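Local coordinates for protein histidinol-phosphate aminotransferase (Clostridium acetobutylicum, PDB 3FTB) that probably transfers amino groups with the help of pyridoxal 5'-phosphate, as a histidinol-phosphate aminotransferase of the class I and II family, at residues A[217-222]-A[256-261]; A[277-282]-A[298-303]; A[310-315]-A[355-360]; A[319-324]-A[348-353]. All blocks are in the same frame, centred on the assembly; numbering follows the deposited sequence.

Interaction 1: A[217-222]-A[256-261]; sequences FAMPGI and INCLKD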
loop_
_atom_site.group_PDB
_atom_site.type_symbol
_atom_site.label_atom_id
_atom_site.label_comp_id
_atom_site.label_asym_id
_atom_site.label_seq_id
_atom_site.Cartn_x
_atom_site.Cartn_y
_atom_site.Cartn_z
ATOM N N PHE A 217 15.290 9.510 5.050
ATOM C CA PHE A 217 15.439 8.484 6.084
ATOM C C PHE A 217 15.908 7.156 5.512
ATOM O O PHE A 217 15.941 6.143 6.223
ATOM C CB PHE A 217 14.134 8.303 6.887
ATOM C CG PHE A 217 13.867 9.419 7.863
ATOM C CD1 PHE A 217 13.029 10.469 7.525
ATOM C CD2 PHE A 217 14.479 9.431 9.106
ATOM C CE1 PHE A 217 12.791 11.509 8.407
ATOM C CE2 PHE A 217 14.254 10.465 9.996
ATOM C CZ PHE A 217 13.403 11.514 9.642
ATOM N N ALA A 218 16.262 7.181 4.227
ATOM C CA ALA A 218 16.945 6.076 3.546
ATOM C C ALA A 218 16.140 4.781 3.438
ATOM O O ALA A 218 16.714 3.713 3.153
ATOM C CB ALA A 218 18.311 5.798 4.196
ATOM N N MET A 219 14.825 4.872 3.642
ATOM C CA MET A 219 13.980 3.676 3.699
ATOM C C MET A 219 12.893 3.624 2.605
ATOM O O MET A 219 11.706 3.713 2.918
ATOM C CB MET A 219 13.350 3.526 5.104
ATOM C CG MET A 219 14.352 3.188 6.240
ATOM S SD MET A 219 13.680 2.933 7.930
ATOM C CE MET A 219 12.952 4.542 8.225
ATOM N N PRO A 220 13.291 3.478 1.319
ATOM C CA PRO A 220 12.262 3.360 0.269
ATOM C C PRO A 220 11.458 2.045 0.265
ATOM O O PRO A 220 10.289 2.057 -0.129
ATOM C CB PRO A 220 13.069 3.503 -1.034
ATOM C CG PRO A 220 14.485 3.201 -0.643
ATOM C CD PRO A 220 14.613 3.771 0.733
ATOM N N GLY A 221 12.062 0.939 0.695
ATOM C CA GLY A 221 11.391 -0.352 0.655
ATOM C C GLY A 221 10.275 -0.513 1.676
ATOM O O GLY A 221 9.547 -1.518 1.685
ATOM N N ILE A 222 10.135 0.485 2.541
ATOM C CA ILE A 222 9.145 0.429 3.609
ATOM C C ILE A 222 7.818 1.021 3.123
ATOM O O ILE A 222 6.739 0.660 3.609
ATOM C CB ILE A 222 9.667 1.151 4.878
ATOM C CG1 ILE A 222 9.425 0.300 6.124
ATOM C CG2 ILE A 222 9.096 2.572 4.998
ATOM C CD1 ILE A 222 10.263 0.724 7.297
ATOM N N ILE A 256 7.220 5.674 13.769
ATOM C CA ILE A 256 7.018 5.860 15.201
ATOM C C ILE A 256 8.349 6.026 15.951
ATOM O O ILE A 256 8.438 6.784 16.922
ATOM C CB ILE A 256 6.108 4.732 15.794
ATOM C CG1 ILE A 256 4.638 5.013 15.425
ATOM C CG2 ILE A 256 6.310 4.605 17.299
ATOM C CD1 ILE A 256 3.615 3.936 15.805
ATOM N N ASN A 257 9.390 5.360 15.452
ATOM C CA ASN A 257 10.683 5.305 16.130
ATOM C C ASN A 257 11.803 6.120 15.467
ATOM O O ASN A 257 12.780 6.496 16.116
ATOM C CB ASN A 257 11.110 3.841 16.276
ATOM C CG ASN A 257 10.122 3.030 17.106
ATOM O OD1 ASN A 257 10.025 3.205 18.315
ATOM N ND2 ASN A 257 9.385 2.142 16.456
ATOM N N CYS A 258 11.647 6.403 14.180
ATOM C CA CYS A 258 12.717 7.014 13.403
ATOM C C CYS A 258 12.619 8.523 13.283
ATOM O O CYS A 258 13.623 9.182 13.064
ATOM C CB CYS A 258 12.833 6.357 12.023
ATOM S SG CYS A 258 13.274 4.614 12.168
ATOM N N LEU A 259 11.424 9.078 13.445
ATOM C CA LEU A 259 11.266 10.531 13.350
ATOM C C LEU A 259 11.753 11.265 14.607
ATOM O O LEU A 259 11.956 12.490 14.589
ATOM C CB LEU A 259 9.811 10.912 13.041
ATOM C CG LEU A 259 9.186 10.377 11.751
ATOM C CD1 LEU A 259 7.812 10.986 11.580
ATOM C CD2 LEU A 259 10.068 10.721 10.566
ATOM N N LYS A 260 11.934 10.508 15.693
ATOM C CA LYS A 260 12.424 11.052 16.961
ATOM C C LYS A 260 13.930 10.970 16.969
ATOM O O LYS A 260 14.580 11.596 17.799
ATOM C CB LYS A 260 11.903 10.242 18.152
ATOM C CG LYS A 260 10.401 10.190 18.303
ATOM C CD LYS A 260 9.992 8.885 18.973
ATOM C CE LYS A 260 11.105 8.373 19.880
ATOM N NZ LYS A 260 10.840 7.009 20.414
ATOM N N ASP A 261 14.463 10.171 16.044
ATOM C CA ASP A 261 15.889 9.902 15.907
ATOM C C ASP A 261 16.676 11.165 15.545
ATOM O O ASP A 261 17.212 11.292 14.442
ATOM C CB ASP A 261 16.094 8.818 14.842
ATOM C CG ASP A 261 17.432 8.128 14.958
ATOM O OD1 ASP A 261 18.297 8.617 15.726
ATOM O OD2 ASP A 261 17.615 7.094 14.277
#
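Similar first torsions, chi1 -75° in F217 and -63° in C258, set CG and SG opposite their own carbonyl carbons; the first carries the F217 ring to the carbonyl of C258 and to CD2 of L259, while the second sends SG of C258 to the methyl of M219. The CA atoms of F217 and C258 are 7.9 Å apart, so side chains do most to close the gap. At the outer end of the F217 ring, CE2 comes within 3.4 Å of the carbonyl oxygen of C258, and CZ lies 3.6 Å from CD2 of L259, whose side chain crosses that of F217 at about a right angle. Both partners meet the ring obliquely. Further along the loop, the M219 chain runs out extended and bends at its last torsion, which brings CE to 4.0 Å from SG of C258.

The contact joins the loop between strands 207-212 and 225-229 of the seven-stranded sheet, probably in the large domain of a fold type I pyridoxal phosphate enzyme, to the end of helix 249-257 and the following turn. Y73 of helix 64-74 packs against both F217 and L259, and F44 of helix 42-45 on M219 and C258. Further on in the loop, P220 and I222 lie against L55 of the second subunit, to which G221 makes backbone hydrogen bonds.

All four touching residues are buried and no hydrogen bond spans the segments, which implies cohesion through van der Waals packing of apolar groups plus one ring-carbon-to-carbonyl contact.

Interaction 2: A[277-282]-A[298-303]; sequences KRFIEE and NFVLCR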
loop_
_atom_site.group_PDB
_atom_site.type_symbol
_atom_site.label_atom_id
_atom_site.label_comp_id
_atom_site.label_asym_id
_atom_site.label_seq_id
_atom_site.Cartn_x
_atom_site.Cartn_y
_atom_site.Cartn_z
ATOM N N LYS A 277 28.472 21.352 -0.410
ATOM C CA LYS A 277 29.272 22.540 -0.696
ATOM C C LYS A 277 30.537 22.201 -1.480
ATOM O O LYS A 277 30.904 22.918 -2.410
ATOM C CB LYS A 277 29.630 23.277 0.603
ATOM C CG LYS A 277 30.213 24.664 0.393
ATOM C CD LYS A 277 30.482 25.353 1.722
ATOM C CE LYS A 277 31.270 26.643 1.522
ATOM N NZ LYS A 277 32.620 26.393 0.940
ATOM N N ARG A 278 31.192 21.107 -1.104
ATOM C CA ARG A 278 32.412 20.674 -1.776
ATOM C C ARG A 278 32.101 20.125 -3.161
ATOM O O ARG A 278 32.697 20.532 -4.157
ATOM C CB ARG A 278 33.129 19.597 -0.953
ATOM C CG ARG A 278 34.532 19.267 -1.446
ATOM C CD ARG A 278 35.061 17.989 -0.812
ATOM N NE ARG A 278 34.371 16.808 -1.322
ATOM C CZ ARG A 278 34.919 15.908 -2.135
ATOM N NH1 ARG A 278 36.175 16.052 -2.530
ATOM N NH2 ARG A 278 34.215 14.861 -2.550
ATOM N N PHE A 279 31.167 19.183 -3.209
ATOM C CA PHE A 279 30.757 18.556 -4.457
ATOM C C PHE A 279 30.575 19.606 -5.564
ATOM O O PHE A 279 31.073 19.448 -6.685
ATOM C CB PHE A 279 29.462 17.750 -4.237
ATOM C CG PHE A 279 29.138 16.805 -5.358
ATOM C CD1 PHE A 279 30.003 15.768 -5.684
ATOM C CD2 PHE A 279 27.980 16.957 -6.099
ATOM C CE1 PHE A 279 29.711 14.906 -6.709
ATOM C CE2 PHE A 279 27.689 16.095 -7.134
ATOM C CZ PHE A 279 28.560 15.067 -7.437
ATOM N N ILE A 280 29.880 20.689 -5.234
ATOM C CA ILE A 280 29.575 21.729 -6.207
ATOM C C ILE A 280 30.820 22.515 -6.638
ATOM O O ILE A 280 30.873 23.043 -7.754
ATOM C CB ILE A 280 28.505 22.703 -5.672
ATOM C CG1 ILE A 280 27.087 22.176 -5.951
ATOM C CG2 ILE A 280 28.671 24.079 -6.305
ATOM C CD1 ILE A 280 26.831 20.736 -5.518
ATOM N N GLU A 281 31.821 22.602 -5.763
ATOM C CA GLU A 281 33.056 23.311 -6.119
ATOM C C GLU A 281 33.881 22.443 -7.044
ATOM O O GLU A 281 34.448 22.927 -8.025
ATOM C CB GLU A 281 33.857 23.713 -4.876
ATOM C CG GLU A 281 33.283 24.942 -4.164
ATOM C CD GLU A 281 33.758 25.077 -2.730
ATOM O OE1 GLU A 281 34.158 24.045 -2.146
ATOM O OE2 GLU A 281 33.725 26.208 -2.185
ATOM N N GLU A 282 33.929 21.151 -6.739
ATOM C CA GLU A 282 34.574 20.194 -7.623
ATOM C C GLU A 282 33.902 20.118 -9.006
ATOM O O GLU A 282 34.594 20.042 -10.027
ATOM C CB GLU A 282 34.613 18.822 -6.959
ATOM C CG GLU A 282 35.319 18.842 -5.625
ATOM C CD GLU A 282 36.683 19.475 -5.730
ATOM O OE1 GLU A 282 36.904 20.517 -5.076
ATOM O OE2 GLU A 282 37.526 18.944 -6.486
ATOM N N ASN A 298 19.843 16.796 -1.733
ATOM C CA ASN A 298 20.956 15.892 -2.053
ATOM C C ASN A 298 21.121 15.557 -3.549
ATOM O O ASN A 298 21.416 14.411 -3.919
ATOM C CB ASN A 298 20.872 14.614 -1.210
ATOM C CG ASN A 298 19.632 13.802 -1.518
ATOM O OD1 ASN A 298 18.584 14.364 -1.822
ATOM N ND2 ASN A 298 19.750 12.475 -1.468
ATOM N N PHE A 299 20.966 16.574 -4.400
ATOM C CA PHE A 299 21.213 16.437 -5.831
ATOM C C PHE A 299 21.517 17.796 -6.464
ATOM O O PHE A 299 21.196 18.840 -5.896
ATOM C CB PHE A 299 20.025 15.774 -6.526
ATOM C CG PHE A 299 18.713 16.434 -6.225
ATOM C CD1 PHE A 299 18.303 17.549 -6.936
ATOM C CD2 PHE A 299 17.891 15.944 -5.220
ATOM C CE1 PHE A 299 17.095 18.169 -6.654
ATOM C CE2 PHE A 299 16.695 16.556 -4.933
ATOM C CZ PHE A 299 16.290 17.668 -5.654
ATOM N N VAL A 300 22.127 17.764 -7.645
ATOM C CA VAL A 300 22.594 18.971 -8.327
ATOM C C VAL A 300 22.320 18.898 -9.844
ATOM O O VAL A 300 22.611 17.880 -10.478
ATOM C CB VAL A 300 24.111 19.161 -8.073
ATOM C CG1 VAL A 300 24.898 17.955 -8.600
ATOM C CG2 VAL A 300 24.611 20.459 -8.685
ATOM N N LEU A 301 21.755 19.964 -10.419
ATOM C CA LEU A 301 21.494 20.021 -11.870
ATOM C C LEU A 301 22.591 20.763 -12.651
ATOM O O LEU A 301 22.811 21.968 -12.460
ATOM C CB LEU A 301 20.138 20.683 -12.168
ATOM C CG LEU A 301 19.767 20.862 -13.646
ATOM C CD1 LEU A 301 19.234 19.558 -14.218
ATOM C CD2 LEU A 301 18.758 21.992 -13.839
ATOM N N CYS A 302 23.251 20.045 -13.553
ATOM C CA CYS A 302 24.345 20.610 -14.332
ATOM C C CYS A 302 23.979 20.827 -15.810
ATOM O O CYS A 302 23.354 19.980 -16.447
ATOM C CB CYS A 302 25.603 19.739 -14.180
ATOM S SG CYS A 302 26.151 19.534 -12.453
ATOM N N ARG A 303 24.340 21.994 -16.325
ATOM C CA ARG A 303 24.282 22.277 -17.760
ATOM C C ARG A 303 25.632 21.905 -18.366
ATOM O O ARG A 303 26.672 22.192 -17.782
ATOM C CB ARG A 303 24.007 23.759 -17.980
ATOM C CG ARG A 303 23.762 24.145 -19.411
ATOM C CD ARG A 303 22.332 23.886 -19.812
ATOM N NE ARG A 303 22.121 24.146 -21.233
ATOM C CZ ARG A 303 21.659 25.291 -21.728
ATOM N NH1 ARG A 303 21.499 25.430 -23.038
ATOM N NH2 ARG A 303 21.347 26.291 -20.917
#
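V300 has the most surface buried here, 57 Å², and it splits its two methyls between two neighbouring residues of the helix. CG1 goes to F279 and CG2 to I280. The first approach is in the plane of the ring: CG1 of V300 meets the F279 edge 3.7 Å from CE2, with the side chains crossing at a slant. In the second, CG2 of V300 lies 3.9 Å from CD1 of I280, and these two side chains slide past one another in opposite directions. The fork is set by V300 chi1 of 60°, which puts CG1 between the backbone N and the carbonyl carbon and leaves CG2 opposite that N.

Helix 262-285 packs here on one face of the mixed five-stranded sheet, which is probably, as in fold type I aminotransferases, that of the small C-terminal domain. Strand 299-304 is an inner strand, antiparallel to both its neighbours, 336-340 and 289-293. The closest CA pair, I280 and V300, is 7.8 Å apart, with no hydrogen bond across the gap.

I280 contributes 28 Å² and F279 23 Å². The aromatic residue starts with CG anti to its N (chi1 -166°) and points its CB toward the strand; the CB of I280 is less directly aimed, and its end makes the approach. V292 of strand 289-293 touches both I280 and V300, and F339 of strand 336-340 packs against V300.

Interaction 3: A[310-315]-A[355-360]; sequences EKLYDS and KGVENN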
loop_
_atom_site.group_PDB
_atom_site.type_symbol
_atom_site.label_atom_id
_atom_site.label_comp_id
_atom_site.label_asym_id
_atom_site.label_seq_id
_atom_site.Cartn_x
_atom_site.Cartn_y
_atom_site.Cartn_z
ATOM N N GLU A 310 23.408 12.038 -23.035
ATOM C CA GLU A 310 23.405 10.652 -23.478
ATOM C C GLU A 310 24.830 10.198 -23.712
ATOM O O GLU A 310 25.184 9.081 -23.377
ATOM C CB GLU A 310 22.576 10.442 -24.750
ATOM C CG GLU A 310 22.359 8.953 -25.063
ATOM C CD GLU A 310 21.573 8.689 -26.337
ATOM O OE1 GLU A 310 21.810 9.383 -27.351
ATOM O OE2 GLU A 310 20.730 7.765 -26.330
ATOM N N LYS A 311 25.648 11.074 -24.283
ATOM C CA LYS A 311 27.041 10.736 -24.533
ATOM C C LYS A 311 27.762 10.617 -23.197
ATOM O O LYS A 311 28.464 9.633 -22.939
ATOM C CB LYS A 311 27.712 11.766 -25.454
ATOM C CG LYS A 311 29.137 11.405 -25.857
ATOM C CD LYS A 311 29.412 11.656 -27.342
ATOM C CE LYS A 311 29.032 13.065 -27.787
ATOM N NZ LYS A 311 27.635 13.164 -28.312
ATOM N N LEU A 312 27.566 11.608 -22.335
ATOM C CA LEU A 312 28.110 11.527 -20.987
ATOM C C LEU A 312 27.581 10.278 -20.274
ATOM O O LEU A 312 28.368 9.499 -19.739
ATOM C CB LEU A 312 27.798 12.788 -20.182
ATOM C CG LEU A 312 28.196 12.681 -18.708
ATOM C CD1 LEU A 312 29.687 12.339 -18.563
ATOM C CD2 LEU A 312 27.830 13.957 -17.960
ATOM N N TYR A 313 26.256 10.089 -20.278
ATOM C CA TYR A 313 25.623 8.906 -19.679
ATOM C C TYR A 313 26.241 7.589 -20.166
ATOM O O TYR A 313 26.629 6.733 -19.358
ATOM C CB TYR A 313 24.108 8.901 -19.961
ATOM C CG TYR A 313 23.368 7.679 -19.440
ATOM C CD1 TYR A 313 22.742 7.701 -18.203
ATOM C CD2 TYR A 313 23.289 6.506 -20.189
ATOM C CE1 TYR A 313 22.069 6.594 -17.720
ATOM C CE2 TYR A 313 22.611 5.391 -19.710
ATOM C CZ TYR A 313 22.007 5.446 -18.475
ATOM O OH TYR A 313 21.334 4.352 -17.983
ATOM N N ASP A 314 26.310 7.428 -21.488
ATOM C CA ASP A 314 26.820 6.197 -22.101
ATOM C C ASP A 314 28.299 5.972 -21.823
ATOM O O ASP A 314 28.779 4.842 -21.845
ATOM C CB ASP A 314 26.567 6.195 -23.607
ATOM C CG ASP A 314 25.149 5.784 -23.957
ATOM O OD1 ASP A 314 24.561 4.975 -23.206
ATOM O OD2 ASP A 314 24.629 6.260 -24.991
ATOM N N SER A 315 29.022 7.058 -21.571
ATOM C CA SER A 315 30.417 6.967 -21.150
ATOM C C SER A 315 30.530 6.435 -19.719
ATOM O O SER A 315 31.196 5.428 -19.465
ATOM C CB SER A 315 31.108 8.329 -21.267
ATOM O OG SER A 315 31.645 8.532 -22.563
ATOM N N LYS A 355 36.310 13.534 -14.659
ATOM C CA LYS A 355 37.604 14.046 -15.074
ATOM C C LYS A 355 38.212 13.210 -16.210
ATOM O O LYS A 355 38.771 13.750 -17.176
ATOM C CB LYS A 355 38.538 14.104 -13.854
ATOM C CG LYS A 355 38.191 15.207 -12.867
ATOM C CD LYS A 355 38.653 14.877 -11.449
ATOM C CE LYS A 355 38.352 16.020 -10.480
ATOM N NZ LYS A 355 36.919 16.457 -10.498
ATOM N N GLY A 356 38.099 11.888 -16.099
ATOM C CA GLY A 356 38.603 11.015 -17.139
ATOM C C GLY A 356 37.859 11.240 -18.441
ATOM O O GLY A 356 38.424 11.121 -19.514
ATOM N N VAL A 357 36.576 11.564 -18.347
ATOM C CA VAL A 357 35.803 11.897 -19.531
ATOM C C VAL A 357 36.327 13.199 -20.124
ATOM O O VAL A 357 36.614 13.259 -21.327
ATOM C CB VAL A 357 34.294 12.031 -19.228
ATOM C CG1 VAL A 357 33.532 12.430 -20.490
ATOM C CG2 VAL A 357 33.746 10.733 -18.650
ATOM N N GLU A 358 36.455 14.229 -19.280
ATOM C CA GLU A 358 36.968 15.525 -19.707
ATOM C C GLU A 358 38.331 15.348 -20.372
ATOM O O GLU A 358 38.543 15.802 -21.496
ATOM C CB GLU A 358 37.061 16.493 -18.528
ATOM C CG GLU A 358 37.922 17.714 -18.798
ATOM C CD GLU A 358 37.250 18.735 -19.707
ATOM O OE1 GLU A 358 36.015 18.670 -19.872
ATOM O OE2 GLU A 358 37.962 19.614 -20.248
ATOM N N ASN A 359 39.240 14.666 -19.678
ATOM C CA ASN A 359 40.526 14.279 -20.244
ATOM C C ASN A 359 40.403 13.662 -21.632
ATOM O O ASN A 359 41.146 14.017 -22.554
ATOM C CB ASN A 359 41.233 13.289 -19.326
ATOM C CG ASN A 359 41.927 13.964 -18.178
ATOM O OD1 ASN A 359 41.665 15.128 -17.881
ATOM N ND2 ASN A 359 42.830 13.243 -17.526
ATOM N N ASN A 360 39.473 12.726 -21.774
ATOM C CA ASN A 360 39.316 12.028 -23.035
ATOM C C ASN A 360 38.449 12.795 -24.031
ATOM O O ASN A 360 38.074 12.273 -25.081
ATOM C CB ASN A 360 38.752 10.632 -22.802
ATOM C CG ASN A 360 38.939 9.730 -24.003
ATOM O OD1 ASN A 360 39.932 9.839 -24.726
ATOM N ND2 ASN A 360 37.985 8.836 -24.224
#
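L312 and S315 of one helix meet the single residue V357 of another, and the contact divides into apolar packing between the helices and hydrogen bonding inside one of them. In the apolar part, both methyls of V357 face CD1 of L312, CG1 at 4.3 Å and CG2 at 4.4 Å, and CG2 of V357 also stands 4.4 Å from CB of S315. These are loose van der Waals distances, and only 100 Å² is buried over both sides, about half of it on V357. The CB atoms of V357 and S315 point toward the opposite helix. L312 starts off less directly: its CG is opposite the backbone N (chi1 173°), and a turn at chi2 (56°) brings CD1 to V357. The closest CA atoms, those of S315 and V357, are 7.5 Å apart.

The polar part does not cross the gap. While S315 meets V357 through CB, its hydroxyl OG turns back along its own helix to give a weak hydrogen bond to K311 O, 3.4 Å away. That same carbonyl also accepts the routine helical bond from S315 N at 3.0 Å.

This is plain helix-helix packing, joining helix 309-317 to the last turn of helix 344-359, where N360 is the first residue to leave helical angles. I307, in the loop leading into helix 309-317, packs on both L312 and V357, and on another side of that helix Y313 lies against V322, I323 and R325 of strand 321-325.

Interaction 4: A[319-324]-A[348-353]; sequences EDIVIR and TKFLRA. With PO4 (phosphate ion), chain F.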
loop_
_atom_site.group_PDB
_atom_site.type_symbol
_atom_site.label_atom_id
_atom_site.label_comp_id
_atom_site.label_asym_id
_atom_site.label_seq_id
_atom_site.Cartn_x
_atom_site.Cartn_y
_atom_site.Cartn_z
ATOM N N GLU A 319 31.592 2.641 -16.900
ATOM C CA GLU A 319 32.337 2.586 -15.643
ATOM C C GLU A 319 31.431 2.204 -14.482
ATOM O O GLU A 319 31.787 2.390 -13.318
ATOM C CB GLU A 319 32.954 3.955 -15.344
ATOM C CG GLU A 319 33.699 4.563 -16.505
ATOM C CD GLU A 319 35.070 3.951 -16.675
ATOM O OE1 GLU A 319 35.262 3.165 -17.630
ATOM O OE2 GLU A 319 35.951 4.245 -15.839
ATOM N N ASP A 320 30.251 1.681 -14.797
ATOM C CA ASP A 320 29.268 1.327 -13.769
ATOM C C ASP A 320 28.890 2.543 -12.942
ATOM O O ASP A 320 28.743 2.463 -11.725
ATOM C CB ASP A 320 29.769 0.204 -12.854
ATOM C CG ASP A 320 30.025 -1.085 -13.603
ATOM O OD1 ASP A 320 29.585 -1.198 -14.770
ATOM O OD2 ASP A 320 30.670 -1.984 -13.026
ATOM N N ILE A 321 28.751 3.673 -13.618
ATOM C CA ILE A 321 28.201 4.859 -12.989
ATOM C C ILE A 321 26.975 5.325 -13.778
ATOM O O ILE A 321 27.032 5.509 -15.001
ATOM C CB ILE A 321 29.263 5.971 -12.855
ATOM C CG1 ILE A 321 30.314 5.553 -11.821
ATOM C CG2 ILE A 321 28.617 7.295 -12.454
ATOM C CD1 ILE A 321 31.560 6.427 -11.798
ATOM N N VAL A 322 25.860 5.485 -13.077
ATOM C CA VAL A 322 24.631 5.915 -13.718
ATOM C C VAL A 322 24.374 7.368 -13.365
ATOM O O VAL A 322 24.528 7.756 -12.212
ATOM C CB VAL A 322 23.432 5.068 -13.260
ATOM C CG1 VAL A 322 22.195 5.408 -14.098
ATOM C CG2 VAL A 322 23.765 3.585 -13.360
ATOM N N ILE A 323 24.006 8.173 -14.359
ATOM C CA ILE A 323 23.513 9.524 -14.089
ATOM C C ILE A 323 22.072 9.667 -14.566
ATOM O O ILE A 323 21.466 8.718 -15.075
ATOM C CB ILE A 323 24.367 10.625 -14.766
ATOM C CG1 ILE A 323 24.211 10.575 -16.293
ATOM C CG2 ILE A 323 25.828 10.504 -14.340
ATOM C CD1 ILE A 323 24.314 11.931 -16.980
ATOM N N ARG A 324 21.524 10.863 -14.407
ATOM C CA ARG A 324 20.161 11.113 -14.850
ATOM C C ARG A 324 20.148 12.086 -16.013
ATOM O O ARG A 324 20.431 13.276 -15.856
ATOM C CB ARG A 324 19.288 11.639 -13.708
ATOM C CG ARG A 324 17.805 11.713 -14.044
ATOM C CD ARG A 324 17.201 10.321 -14.184
ATOM N NE ARG A 324 15.760 10.334 -13.959
ATOM C CZ ARG A 324 14.884 10.898 -14.783
ATOM N NH1 ARG A 324 15.310 11.500 -15.884
ATOM N NH2 ARG A 324 13.586 10.868 -14.504
ATOM N N THR A 348 34.025 11.477 -4.677
ATOM C CA THR A 348 35.351 11.687 -5.232
ATOM C C THR A 348 35.592 10.681 -6.355
ATOM O O THR A 348 36.180 11.002 -7.382
ATOM C CB THR A 348 36.435 11.562 -4.151
ATOM O OG1 THR A 348 36.262 12.598 -3.174
ATOM C CG2 THR A 348 37.824 11.674 -4.772
ATOM N N LYS A 349 35.107 9.459 -6.159
ATOM C CA LYS A 349 35.196 8.437 -7.193
ATOM C C LYS A 349 34.431 8.901 -8.428
ATOM O O LYS A 349 34.951 8.889 -9.545
ATOM C CB LYS A 349 34.617 7.119 -6.682
ATOM C CG LYS A 349 35.116 5.901 -7.435
ATOM C CD LYS A 349 34.221 4.698 -7.210
ATOM C CE LYS A 349 34.870 3.429 -7.744
ATOM N NZ LYS A 349 36.225 3.183 -7.158
ATOM N N PHE A 350 33.183 9.305 -8.213
ATOM C CA PHE A 350 32.340 9.871 -9.265
ATOM C C PHE A 350 33.044 10.954 -10.107
ATOM O O PHE A 350 33.072 10.884 -11.345
ATOM C CB PHE A 350 31.066 10.447 -8.635
ATOM C CG PHE A 350 30.174 11.141 -9.613
ATOM C CD1 PHE A 350 29.410 10.406 -10.518
ATOM C CD2 PHE A 350 30.099 12.530 -9.639
ATOM C CE1 PHE A 350 28.584 11.041 -11.431
ATOM C CE2 PHE A 350 29.273 13.176 -10.552
ATOM C CZ PHE A 350 28.516 12.427 -11.449
ATOM N N LEU A 351 33.598 11.953 -9.419
ATOM C CA LEU A 351 34.254 13.095 -10.048
ATOM C C LEU A 351 35.489 12.664 -10.825
ATOM O O LEU A 351 35.775 13.198 -11.902
ATOM C CB LEU A 351 34.655 14.130 -8.988
ATOM C CG LEU A 351 33.585 15.015 -8.334
ATOM C CD1 LEU A 351 34.016 15.439 -6.938
ATOM C CD2 LEU A 351 33.274 16.237 -9.203
ATOM N N ARG A 352 36.227 11.703 -10.273
ATOM C CA ARG A 352 37.427 11.216 -10.933
ATOM C C ARG A 352 37.120 10.463 -12.217
ATOM O O ARG A 352 38.015 10.199 -13.004
ATOM C CB ARG A 352 38.270 10.378 -9.979
ATOM C CG ARG A 352 38.760 11.191 -8.788
ATOM C CD ARG A 352 39.611 10.363 -7.841
ATOM N NE ARG A 352 38.970 9.094 -7.507
ATOM C CZ ARG A 352 39.413 8.253 -6.577
ATOM N NH1 ARG A 352 40.502 8.551 -5.879
ATOM N NH2 ARG A 352 38.765 7.118 -6.346
ATOM N N ALA A 353 35.852 10.131 -12.431
ATOM C CA ALA A 353 35.417 9.566 -13.702
ATOM C C ALA A 353 35.034 10.698 -14.655
ATOM O O ALA A 353 35.317 10.635 -15.857
ATOM C CB ALA A 353 34.248 8.629 -13.491
HETATM P P PO4 F . 13.375 10.873 -10.459
HETATM O O1 PO4 F . 12.458 9.864 -9.801
HETATM O O2 PO4 F . 12.634 11.590 -11.564
HETATM O O3 PO4 F . 13.831 11.873 -9.424
HETATM O O4 PO4 F . 14.579 10.156 -11.030
#
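F350 presents the edge of its ring to strand 321-325. CG2 of I321 lies in the ring plane, 3.7 Å from CD1 of F350, and CG2 of I323 also comes in at the edge near the plane, 4.0 Å from CE1 of F350. The ring is further held by Y31, stacked with it, and by F339, which meets it edge-to-face. With CG anti to the backbone N (chi1 176°), the F350 ring is carried out from its helix so that its CD1-CE1 edge faces both isoleucines. I321 crosses the ring at a slant and I323 at about a right angle.

The second flat group, the guanidinium of R324, holds a phosphate ion at its edge. NE of R324 donates to O4 at 3.2 Å with an N-H...O angle of 147°, and NH2 makes a weaker, more bent bond to O2, also 3.2 Å long. R338 NH2 binds the same ion and R324 NH1 is bonded to N328 OD1. The phosphate was probably taken up from the crystallisation liquor.

In the fold, this is helix 344-359 packing on strand 321-325 of the five-stranded sheet. The strand follows helix 309-317 through a Schellman motif, in which D320, with positive phi, is the C-prime residue; I321 N reaches back to L316 O and D320 N to L317 O.

I321 also uses its other branch: CD1 extends to the CB of A353, 3.9 Å away, one helical turn beyond F350. L316 of helix 309-317 packs on both A353 and I323.

Along the chain, interaction 1 closes first, then interaction 2, and both segments of interaction 4 fall between those of interaction 3. Interaction 1 stands apart, with centres 26 to 36 Å from the others, although helix 249-257 is followed, after a short turn, by helix 262-285 of interaction 2. Interactions 3 and 4 have centres 9 Å apart, interactions 2 and 4 13 Å. Helix 344-359, shared by 3 and 4, packs with both other helices: F279 meets F350, and L312 and S315 meet V357. Interactions 2 to 4 thus hold together the part built on the five-stranded sheet, probably the small domain, while interaction 1 belongs to the part near the second subunit, consistent with this family's two-domain fold.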